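PDB 7ORX: probable benzoylformate decarboxylase from Rhodococcus jostii, which belongs to the thiamine diphosphate-dependent enzymes and binds thiamine diphosphate and a sodium ion in a tetramer of three-domain chains. Local coordinates for residues S129-C134 / Y158-Y163. Sequence-based numbering, arbitrary orientation.
Sequences SSEPTC and YVSVPY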
loop_
_atom_site.group_PDB
_atom_site.type_symbol
_atom_site.label_atom_id
_atom_site.label_comp_id
_atom_site.label_asym_id
_atom_site.label_seq_id
_atom_site.Cartn_x
_atom_site.Cartn_y
_atom_site.Cartn_z
ATOM N N SER C 129 -8.232 -4.813 -6.825
ATOM C CA SER C 129 -8.732 -3.442 -7.079
ATOM C C SER C 129 -7.987 -2.831 -8.265
ATOM O O SER C 129 -6.831 -3.109 -8.401
ATOM C CB SER C 129 -8.626 -2.610 -5.805
ATOM O OG SER C 129 -7.434 -1.832 -5.795
ATOM N N SER C 130 -8.663 -2.053 -9.100
ATOM C CA SER C 130 -8.092 -1.416 -10.308
ATOM C C SER C 130 -8.647 -0.013 -10.461
ATOM O O SER C 130 -9.841 0.121 -10.288
ATOM C CB SER C 130 -8.386 -2.231 -11.526
ATOM O OG SER C 130 -7.687 -1.686 -12.652
ATOM N N GLU C 131 -7.802 0.967 -10.776
ATOM C CA GLU C 131 -8.244 2.159 -11.543
ATOM C C GLU C 131 -7.745 1.949 -12.975
ATOM O O GLU C 131 -6.576 2.192 -13.216
ATOM C CB GLU C 131 -7.754 3.468 -10.888
ATOM C CG GLU C 131 -8.326 4.743 -11.544
ATOM C CD GLU C 131 -8.235 6.070 -10.776
ATOM O OE1 GLU C 131 -9.252 6.490 -10.116
ATOM O OE2 GLU C 131 -7.172 6.742 -10.890
ATOM N N PRO C 132 -8.572 1.519 -13.963
ATOM C CA PRO C 132 -8.055 1.244 -15.307
ATOM C C PRO C 132 -7.200 2.407 -15.829
ATOM O O PRO C 132 -7.477 3.562 -15.507
ATOM C CB PRO C 132 -9.286 1.083 -16.199
ATOM C CG PRO C 132 -10.409 0.760 -15.218
ATOM C CD PRO C 132 -10.031 1.409 -13.906
ATOM N N THR C 133 -6.168 2.103 -16.609
ATOM C CA THR C 133 -5.190 3.125 -17.060
ATOM C C THR C 133 -5.766 3.997 -18.190
ATOM O O THR C 133 -5.154 5.039 -18.493
ATOM C CB THR C 133 -3.889 2.434 -17.457
ATOM O OG1 THR C 133 -4.227 1.469 -18.462
ATOM C CG2 THR C 133 -3.240 1.811 -16.235
ATOM N N CYS C 134 -6.892 3.601 -18.793
ATOM C CA CYS C 134 -7.595 4.387 -19.834
ATOM C C CYS C 134 -9.051 3.929 -19.961
ATOM O O CYS C 134 -9.362 2.839 -19.570
ATOM C CB CYS C 134 -6.899 4.213 -21.182
ATOM S SG CYS C 134 -6.621 2.463 -21.579
ATOM N N TYR C 158 -12.885 -4.051 -6.313
ATOM C CA TYR C 158 -13.187 -2.614 -6.428
ATOM C C TYR C 158 -12.610 -2.091 -7.734
ATOM O O TYR C 158 -11.508 -2.413 -8.040
ATOM C CB TYR C 158 -12.556 -1.870 -5.265
ATOM C CG TYR C 158 -12.782 -0.380 -5.202
ATOM C CD1 TYR C 158 -13.955 0.166 -4.712
ATOM C CD2 TYR C 158 -11.761 0.486 -5.507
ATOM C CE1 TYR C 158 -14.129 1.537 -4.598
ATOM C CE2 TYR C 158 -11.907 1.857 -5.391
ATOM C CZ TYR C 158 -13.090 2.389 -4.913
ATOM O OH TYR C 158 -13.212 3.747 -4.813
ATOM N N VAL C 159 -13.378 -1.287 -8.450
ATOM C CA VAL C 159 -12.993 -0.692 -9.746
ATOM C C VAL C 159 -13.382 0.780 -9.666
ATOM O O VAL C 159 -14.574 1.035 -9.489
ATOM C CB VAL C 159 -13.716 -1.398 -10.899
ATOM C CG1 VAL C 159 -13.359 -0.729 -12.199
ATOM C CG2 VAL C 159 -13.403 -2.875 -10.946
ATOM N N SER C 160 -12.430 1.704 -9.801
ATOM C CA SER C 160 -12.702 3.169 -9.793
ATOM C C SER C 160 -12.691 3.630 -11.237
ATOM O O SER C 160 -11.697 3.406 -11.837
ATOM C CB SER C 160 -11.680 3.908 -8.926
ATOM O OG SER C 160 -11.598 5.296 -9.212
ATOM N N VAL C 161 -13.766 4.214 -11.765
ATOM C CA VAL C 161 -13.852 4.622 -13.202
ATOM C C VAL C 161 -14.099 6.132 -13.278
ATOM O O VAL C 161 -15.104 6.631 -12.746
ATOM C CB VAL C 161 -14.945 3.841 -13.949
ATOM C CG1 VAL C 161 -14.974 4.268 -15.398
ATOM C CG2 VAL C 161 -14.801 2.343 -13.761
ATOM N N PRO C 162 -13.172 6.902 -13.906
ATOM C CA PRO C 162 -13.375 8.319 -14.172
ATOM C C PRO C 162 -14.619 8.505 -15.041
ATOM O O PRO C 162 -14.840 7.722 -15.970
ATOM C CB PRO C 162 -12.108 8.757 -14.913
ATOM C CG PRO C 162 -11.056 7.755 -14.522
ATOM C CD PRO C 162 -11.818 6.476 -14.278
ATOM N N TYR C 163 -15.427 9.510 -14.734
ATOM C CA TYR C 163 -16.812 9.535 -15.250
ATOM C C TYR C 163 -16.775 9.782 -16.762
ATOM O O TYR C 163 -17.647 9.280 -17.480
ATOM C CB TYR C 163 -17.661 10.470 -14.393
ATOM C CG TYR C 163 -17.581 11.953 -14.622
ATOM C CD1 TYR C 163 -17.993 12.551 -15.797
ATOM C CD2 TYR C 163 -17.221 12.781 -13.571
ATOM C CE1 TYR C 163 -17.981 13.930 -15.939
ATOM C CE2 TYR C 163 -17.215 14.158 -13.689
ATOM C CZ TYR C 163 -17.585 14.740 -14.878
ATOM O OH TYR C 163 -17.523 16.106 -14.907
#
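Strands 128-130 and 157-162, joined through helix 138-149, lie side by side in parallel as a beta-alpha-beta unit of the N-terminal TPP-binding domain; 128-130, the outermost strand of the sheet within this chain, pairs through Ser-129 and Ser-130 with Tyr-158 and Val-159. Two backbone bonds fix the register. Ser-130 N donates to Tyr-158 O over 3.1 Å, with 153° at the hydrogen. Ser-160 N donates to Ser-130 O, also over 3.1 Å and at 160°. Tyr-158 O also receives the CA-H of Ser-129, and Ser-130 O that of Val-159. On the face shared by Ser-129 and Tyr-158, Ser-129 CB lies at the edge of the tyrosine ring, near its plane.

Beyond the last bridge a side-chain bond links the two segments: Ser-160 OG donates to Glu-131 OE1 over 2.8 Å, meeting the lone pair turned away from the other carboxylate oxygen. CG anti to the backbone N (chi1 -173°) and an extended chain beyond it carry the carboxylate to this hydroxyl. Gln-101 NE2 also binds OE1, so two bonds grip one oxygen. The Pro-132 ring lies beside Ser-160 O and Val-159 CG1, with an apolar contact of 4.3 Å from Pro-132 CD to Val-159 CG1.

Strand 95-101 flanks 157-162 on its other edge, while Thr-141 of the connecting helix 138-149 packs against Ser-130, Val-159 and Pro-132, and Ala-118 of helix 118-121 touches Glu-131 and Ser-160.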